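Local coordinates for pesticidal crystal protein Cry2Aa (Bacillus thuringiensis serovar kurstaki, PDB 1I5P) that kills dipteran and lepidopteran larvae by binding to their midgut epithelial cells and promoting colloid-osmotic lysis, at residues Q91-L94 with R95-Q99; R206-R209 with D210-R213; F295-S298 with L299-N303. One frame throughout, in Å; residues are numbered along the deposited sequence.

Contact 1 of 3, residues Q91-L94 with R95-Q99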
# COMPACT_ATOMS: atom_id res chain seq x y z
N GLN A 91 1.64 -3.06 23.92
CA GLN A 91 2.62 -2.28 24.66
C GLN A 91 3.86 -2.09 23.81
O GLN A 91 4.47 -1.02 23.82
CB GLN A 91 3.00 -2.98 25.98
CG GLN A 91 1.86 -3.14 26.96
CD GLN A 91 2.30 -3.77 28.27
OE1 GLN A 91 3.35 -4.41 28.34
NE2 GLN A 91 1.49 -3.60 29.31
N ASP A 92 4.24 -3.12 23.05
CA ASP A 92 5.42 -3.03 22.20
C ASP A 92 5.21 -2.07 21.03
O ASP A 92 6.14 -1.39 20.61
CB ASP A 92 5.79 -4.42 21.67
CG ASP A 92 6.90 -4.37 20.65
OD1 ASP A 92 8.07 -4.17 21.04
OD2 ASP A 92 6.59 -4.51 19.44
N ILE A 93 4.00 -2.03 20.50
CA ILE A 93 3.69 -1.13 19.40
C ILE A 93 3.95 0.30 19.87
O ILE A 93 4.60 1.08 19.18
CB ILE A 93 2.22 -1.26 18.97
CG1 ILE A 93 2.04 -2.52 18.12
CG2 ILE A 93 1.78 -0.01 18.20
CD1 ILE A 93 0.60 -2.82 17.73
N LEU A 94 3.45 0.62 21.07
CA LEU A 94 3.64 1.95 21.64
C LEU A 94 5.11 2.25 21.86
O LEU A 94 5.59 3.33 21.52
CB LEU A 94 2.91 2.07 22.98
CG LEU A 94 3.33 3.32 23.78
CD1 LEU A 94 2.86 4.59 23.07
CD2 LEU A 94 2.74 3.24 25.18
N ARG A 95 5.82 1.30 22.45
CA ARG A 95 7.23 1.52 22.72
C ARG A 95 8.10 1.60 21.48
O ARG A 95 9.05 2.38 21.44
CB ARG A 95 7.72 0.46 23.70
CG ARG A 95 6.98 0.56 25.04
CD ARG A 95 6.71 2.03 25.38
NE ARG A 95 6.21 2.26 26.73
CZ ARG A 95 6.98 2.59 27.77
NH1 ARG A 95 8.28 2.72 27.62
NH2 ARG A 95 6.43 2.80 28.96
N GLU A 96 7.80 0.80 20.46
CA GLU A 96 8.60 0.88 19.25
C GLU A 96 8.24 2.15 18.49
O GLU A 96 9.06 2.68 17.74
CB GLU A 96 8.38 -0.35 18.37
CG GLU A 96 8.87 -1.65 19.01
CD GLU A 96 9.28 -2.69 17.99
OE1 GLU A 96 10.27 -2.46 17.27
OE2 GLU A 96 8.61 -3.74 17.91
N THR A 97 7.02 2.63 18.68
CA THR A 97 6.59 3.86 18.03
C THR A 97 7.33 5.01 18.71
O THR A 97 7.76 5.96 18.06
CB THR A 97 5.07 4.08 18.17
OG1 THR A 97 4.38 2.99 17.55
CG2 THR A 97 4.64 5.38 17.51
N GLU A 98 7.47 4.92 20.03
CA GLU A 98 8.18 5.94 20.80
C GLU A 98 9.62 6.00 20.32
O GLU A 98 10.18 7.08 20.14
CB GLU A 98 8.16 5.62 22.30
CG GLU A 98 6.87 5.98 23.00
CD GLU A 98 6.93 5.80 24.52
OE1 GLU A 98 6.08 6.39 25.21
OE2 GLU A 98 7.82 5.07 25.02
N GLN A 99 10.22 4.83 20.11
CA GLN A 99 11.60 4.79 19.65
C GLN A 99 11.73 5.32 18.23
O GLN A 99 12.67 6.05 17.92
CB GLN A 99 12.13 3.35 19.73
CG GLN A 99 13.63 3.23 19.45
CD GLN A 99 14.22 1.94 20.00
OE1 GLN A 99 13.52 1.15 20.63
NE2 GLN A 99 15.51 1.73 19.76
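Ile93 O is gripped twice by Thr97. Thr97 OG1 donates to Ile93 O at 2.5 Å, and Thr97 N donates to Ile93 O at 2.9 Å. The hydroxyl sits 36° out of the carbonyl plane and the amide on the opposite face, so the oxygen is held between them. The torsion decides this: OG1 lies beside the backbone N and anti to the carbonyl carbon (chi1 -61°), which turns it back along the helix. Thr97 OG1 is also hydrogen-bonded to Tyr247 OH of helix 238-259. These residues form about two and a half turns of helix 88-101, in the helical bundle of the N-terminal domain. Ile93 and Thr97 face inward, where both pack on Pro175 of helix 170-193.

On another flank two acids come together. Asp92 OD2 lies 2.6 Å from Glu96 OE2, with the carboxylate planes 56° apart. At that distance one of the two groups probably holds a proton and shares it. Lys42 forms a salt bridge with Glu96 OE1, which would offset some of the negative charge.

Leu94 and Arg95 run side by side. The bend of Arg95 at chi2 lays its CD and NE alongside Leu94. Leu94 CD2 comes within 3.9 Å of Arg95 NE, and both side chains also touch Leu110 of helix 107-135. Arg95 NH1 stands 3.5 Å from Glu98 OE2, but that oxygen is well out of the guanidinium plane, so only charge acts there. Glu98 OE2 has a second salt-bridge partner in Arg104.

Contact 2 of 3, residues R206-R209 with D210-R213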
# COMPACT_ATOMS: atom_id res chain seq x y z
N ARG A 206 -30.39 -1.73 11.84
CA ARG A 206 -30.35 -0.49 11.09
C ARG A 206 -29.41 0.52 11.75
O ARG A 206 -28.64 1.20 11.08
CB ARG A 206 -31.74 0.12 10.97
CG ARG A 206 -31.76 1.40 10.16
CD ARG A 206 -31.31 1.15 8.72
NE ARG A 206 -30.32 2.12 8.27
CZ ARG A 206 -29.86 2.21 7.03
NH1 ARG A 206 -30.30 1.39 6.09
NH2 ARG A 206 -28.95 3.13 6.72
N THR A 207 -29.49 0.61 13.08
CA THR A 207 -28.63 1.54 13.81
C THR A 207 -27.16 1.17 13.61
O THR A 207 -26.33 2.05 13.36
CB THR A 207 -28.96 1.52 15.32
OG1 THR A 207 -30.28 2.03 15.53
CG2 THR A 207 -27.97 2.38 16.10
N TYR A 208 -26.83 -0.11 13.71
CA TYR A 208 -25.44 -0.53 13.53
C TYR A 208 -24.92 -0.36 12.11
O TYR A 208 -23.71 -0.24 11.91
CB TYR A 208 -25.24 -1.97 14.02
CG TYR A 208 -24.89 -2.00 15.49
CD1 TYR A 208 -25.84 -1.65 16.45
CD2 TYR A 208 -23.59 -2.25 15.92
CE1 TYR A 208 -25.51 -1.53 17.79
CE2 TYR A 208 -23.24 -2.14 17.27
CZ TYR A 208 -24.20 -1.77 18.19
OH TYR A 208 -23.85 -1.61 19.51
N ARG A 209 -25.80 -0.34 11.12
CA ARG A 209 -25.34 -0.12 9.76
C ARG A 209 -24.82 1.32 9.72
O ARG A 209 -23.79 1.60 9.11
CB ARG A 209 -26.48 -0.30 8.75
CG ARG A 209 -27.01 -1.72 8.56
CD ARG A 209 -28.08 -1.73 7.47
NE ARG A 209 -28.73 -3.03 7.28
CZ ARG A 209 -28.22 -4.04 6.58
NH1 ARG A 209 -27.04 -3.93 5.99
NH2 ARG A 209 -28.93 -5.15 6.44
N ASP A 210 -25.54 2.23 10.37
CA ASP A 210 -25.13 3.64 10.40
C ASP A 210 -23.85 3.78 11.22
O ASP A 210 -23.00 4.62 10.92
CB ASP A 210 -26.22 4.53 11.00
CG ASP A 210 -27.41 4.71 10.08
OD1 ASP A 210 -27.26 4.49 8.86
OD2 ASP A 210 -28.49 5.08 10.57
N TYR A 211 -23.73 2.97 12.27
CA TYR A 211 -22.54 3.00 13.11
C TYR A 211 -21.29 2.69 12.27
O TYR A 211 -20.29 3.40 12.33
CB TYR A 211 -22.66 1.98 14.24
CG TYR A 211 -23.44 2.44 15.46
CD1 TYR A 211 -23.64 1.59 16.54
CD2 TYR A 211 -23.96 3.74 15.54
CE1 TYR A 211 -24.33 2.00 17.67
CE2 TYR A 211 -24.65 4.16 16.67
CZ TYR A 211 -24.84 3.29 17.73
OH TYR A 211 -25.49 3.71 18.87
N LEU A 212 -21.36 1.62 11.49
CA LEU A 212 -20.23 1.22 10.66
C LEU A 212 -19.79 2.38 9.76
O LEU A 212 -18.61 2.70 9.67
CB LEU A 212 -20.57 0.01 9.80
CG LEU A 212 -19.39 -0.58 9.02
CD1 LEU A 212 -18.29 -1.01 9.99
CD2 LEU A 212 -19.85 -1.77 8.18
N ARG A 213 -20.76 3.01 9.11
CA ARG A 213 -20.45 4.13 8.24
C ARG A 213 -19.94 5.34 9.01
O ARG A 213 -18.86 5.87 8.72
CB ARG A 213 -21.67 4.55 7.42
CG ARG A 213 -21.38 5.74 6.50
CD ARG A 213 -22.64 6.54 6.21
NE ARG A 213 -22.41 7.66 5.29
CZ ARG A 213 -22.04 8.89 5.65
NH1 ARG A 213 -21.84 9.19 6.93
NH2 ARG A 213 -21.87 9.82 4.72
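Helix 202-232 belongs to the helical bundle of the N-terminal domain, and residues 206-213 are two turns near its start. Across these turns, side chains three and four residues apart build a small aromatic cluster and a salt bridge. Tyr208 and Tyr211 make a T-shaped pair. The edge of Tyr211 is turned to the face of Tyr208, with ring centroids 4.8 Å apart and planes at 64°. Tyr211 CD1 stands over the centre of the Tyr208 ring, 3.6 Å above its plane. Tyr211 CE1 follows along the same edge, 3.7 Å from Tyr208 CE1.

The Tyr211 ring is used on a face as well. Thr207 CG2 lies over it, 3.9 Å from the ring centroid, in a CH-pi contact. The methyl is anti to the backbone N of Thr207, which brings it alongside the ring one turn on. The threonine hydroxyl points elsewhere and bonds to Ala203 O. Tyr211 also meets Tyr215 edge to face, and Tyr208 is buried against helices 145-160 and 170-193.

On a more exposed flank, Arg206 reaches Asp210. Its chain bends at chi2 and chi3, which curls the guanidinium forward along the helix. Arg206 NH2 donates to Asp210 OD1 at 3.0 Å in a fairly straight bond. The donor meets the syn side of the oxygen, 28° out of the carboxylate plane. The two flat groups are 63° apart, and this single N-H...O bond joins them. The charges therefore pair without the flat, two-pronged fit of a bidentate bridge. The tyrosine pair depends instead on close carbon contacts, with the CD1 edge of Tyr211 turned to the pi face of Tyr208.

Contact 3 of 3, residues F295-S298 with L299-N303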
# COMPACT_ATOMS: atom_id res chain seq x y z
N PHE A 295 5.74 15.76 -5.95
CA PHE A 295 6.66 15.49 -7.05
C PHE A 295 7.28 14.11 -6.90
O PHE A 295 7.31 13.33 -7.86
CB PHE A 295 7.80 16.51 -7.10
CG PHE A 295 8.97 16.04 -7.93
CD1 PHE A 295 8.94 16.14 -9.32
CD2 PHE A 295 10.06 15.42 -7.33
CE1 PHE A 295 9.97 15.62 -10.10
CE2 PHE A 295 11.10 14.89 -8.10
CZ PHE A 295 11.06 15.00 -9.49
N LEU A 296 7.79 13.83 -5.71
CA LEU A 296 8.45 12.55 -5.45
C LEU A 296 7.60 11.32 -5.73
O LEU A 296 8.03 10.41 -6.44
CB LEU A 296 8.97 12.52 -4.00
CG LEU A 296 10.11 13.50 -3.72
CD1 LEU A 296 10.44 13.54 -2.23
CD2 LEU A 296 11.33 13.10 -4.55
N TYR A 297 6.38 11.27 -5.20
CA TYR A 297 5.57 10.10 -5.46
C TYR A 297 5.02 10.06 -6.89
O TYR A 297 4.66 8.99 -7.39
CB TYR A 297 4.45 9.96 -4.41
CG TYR A 297 3.28 10.91 -4.52
CD1 TYR A 297 2.38 10.82 -5.59
CD2 TYR A 297 3.02 11.84 -3.52
CE1 TYR A 297 1.25 11.63 -5.64
CE2 TYR A 297 1.88 12.66 -3.57
CZ TYR A 297 1.00 12.54 -4.63
OH TYR A 297 -0.14 13.31 -4.67
N SER A 298 4.97 11.21 -7.56
CA SER A 298 4.48 11.23 -8.94
C SER A 298 5.58 10.62 -9.80
O SER A 298 5.31 10.03 -10.86
CB SER A 298 4.16 12.66 -9.41
OG SER A 298 5.34 13.40 -9.68
N LEU A 299 6.82 10.75 -9.33
CA LEU A 299 7.99 10.23 -10.03
C LEU A 299 8.17 8.74 -9.76
O LEU A 299 8.46 7.97 -10.67
CB LEU A 299 9.25 10.97 -9.59
CG LEU A 299 10.59 10.39 -10.05
CD1 LEU A 299 10.74 10.59 -11.55
CD2 LEU A 299 11.72 11.08 -9.31
N PHE A 300 8.00 8.36 -8.50
CA PHE A 300 8.17 6.97 -8.07
C PHE A 300 7.12 6.03 -8.66
O PHE A 300 7.34 4.81 -8.68
CB PHE A 300 8.15 6.89 -6.54
CG PHE A 300 9.26 7.67 -5.87
CD1 PHE A 300 9.19 7.98 -4.52
CD2 PHE A 300 10.38 8.08 -6.60
CE1 PHE A 300 10.21 8.69 -3.89
CE2 PHE A 300 11.41 8.79 -5.97
CZ PHE A 300 11.32 9.10 -4.61
N GLN A 301 6.01 6.56 -9.14
CA GLN A 301 4.96 5.72 -9.72
C GLN A 301 4.89 5.78 -11.24
O GLN A 301 3.90 5.37 -11.84
CB GLN A 301 3.61 6.06 -9.11
CG GLN A 301 3.51 5.68 -7.64
CD GLN A 301 2.16 5.99 -7.06
OE1 GLN A 301 1.22 5.21 -7.20
NE2 GLN A 301 2.06 7.14 -6.40
N VAL A 302 5.93 6.32 -11.87
CA VAL A 302 5.95 6.40 -13.32
C VAL A 302 5.99 4.99 -13.88
O VAL A 302 6.81 4.17 -13.48
CB VAL A 302 7.19 7.19 -13.82
CG1 VAL A 302 7.46 6.87 -15.30
CG2 VAL A 302 6.96 8.68 -13.64
N ASN A 303 5.08 4.71 -14.81
CA ASN A 303 4.98 3.40 -15.44
C ASN A 303 4.57 2.32 -14.45
O ASN A 303 4.96 1.16 -14.60
CB ASN A 303 6.31 3.01 -16.10
CG ASN A 303 6.62 3.84 -17.34
OD1 ASN A 303 5.74 4.46 -17.93
ND2 ASN A 303 7.89 3.82 -17.76
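Phe300 lies along Leu296, one turn earlier in the helix. Its CB is 3.5 Å from Leu296 O. CG comes nearer still, at 3.1 Å from Leu296 O, and that oxygen sits over one face of the ring, offset toward the rim. CG is anti to the carbonyl carbon (chi1 -61°), which swings the ring back over the preceding turn. Farther out, CE1 meets Leu296 CB, and at the tip Phe300 CZ touches Leu296 CD2 at 4.0 Å. Both side chains also pack on Leu238 of helix 238-259.

The same oxygen, Leu296 O, accepts the backbone N-H of Phe300 at 2.9 Å. Phe295 O has two donors: Ser298 OG at 2.7 Å and Leu299 N at 3.0 Å. The serine hydroxyl also bonds to Leu442 N. Phe295 and Leu299 run side by side, and Leu299 CD2 meets the ring obliquely.

Tyr297 O receives two weak bonds, from Gln301 N and Gln301 NE2, both 3.3 Å long. Gln301 NE2 has a further partner in Asp521, and Tyr297 OH one in Glu514 N. Side chains meeting at i and i+4 are the regular pattern of an alpha helix. Here it is helix 293-300, a buried helix of the middle, beta-prism domain, set against strand 422-430.

All three contacts are local, and none touches another. Contacts 1 and 2 belong to the N-terminal helical bundle, each within a helix of its own, with centres about 33 Å apart. Both pack on helix 170-193 with their buried residues and carry charged groups on more exposed flanks. Contact 1 brings two acids together, whereas contact 2 pairs opposite charges and adds a T-shaped tyrosine pair. Contact 3 runs from helix 293-300 of the middle domain into the loop that follows, about 38 Å from contact 2 between centres and across the chain's centre. All its touching residues are buried. It has no charged side chain, and relies on apolar packing and shared carbonyl oxygens.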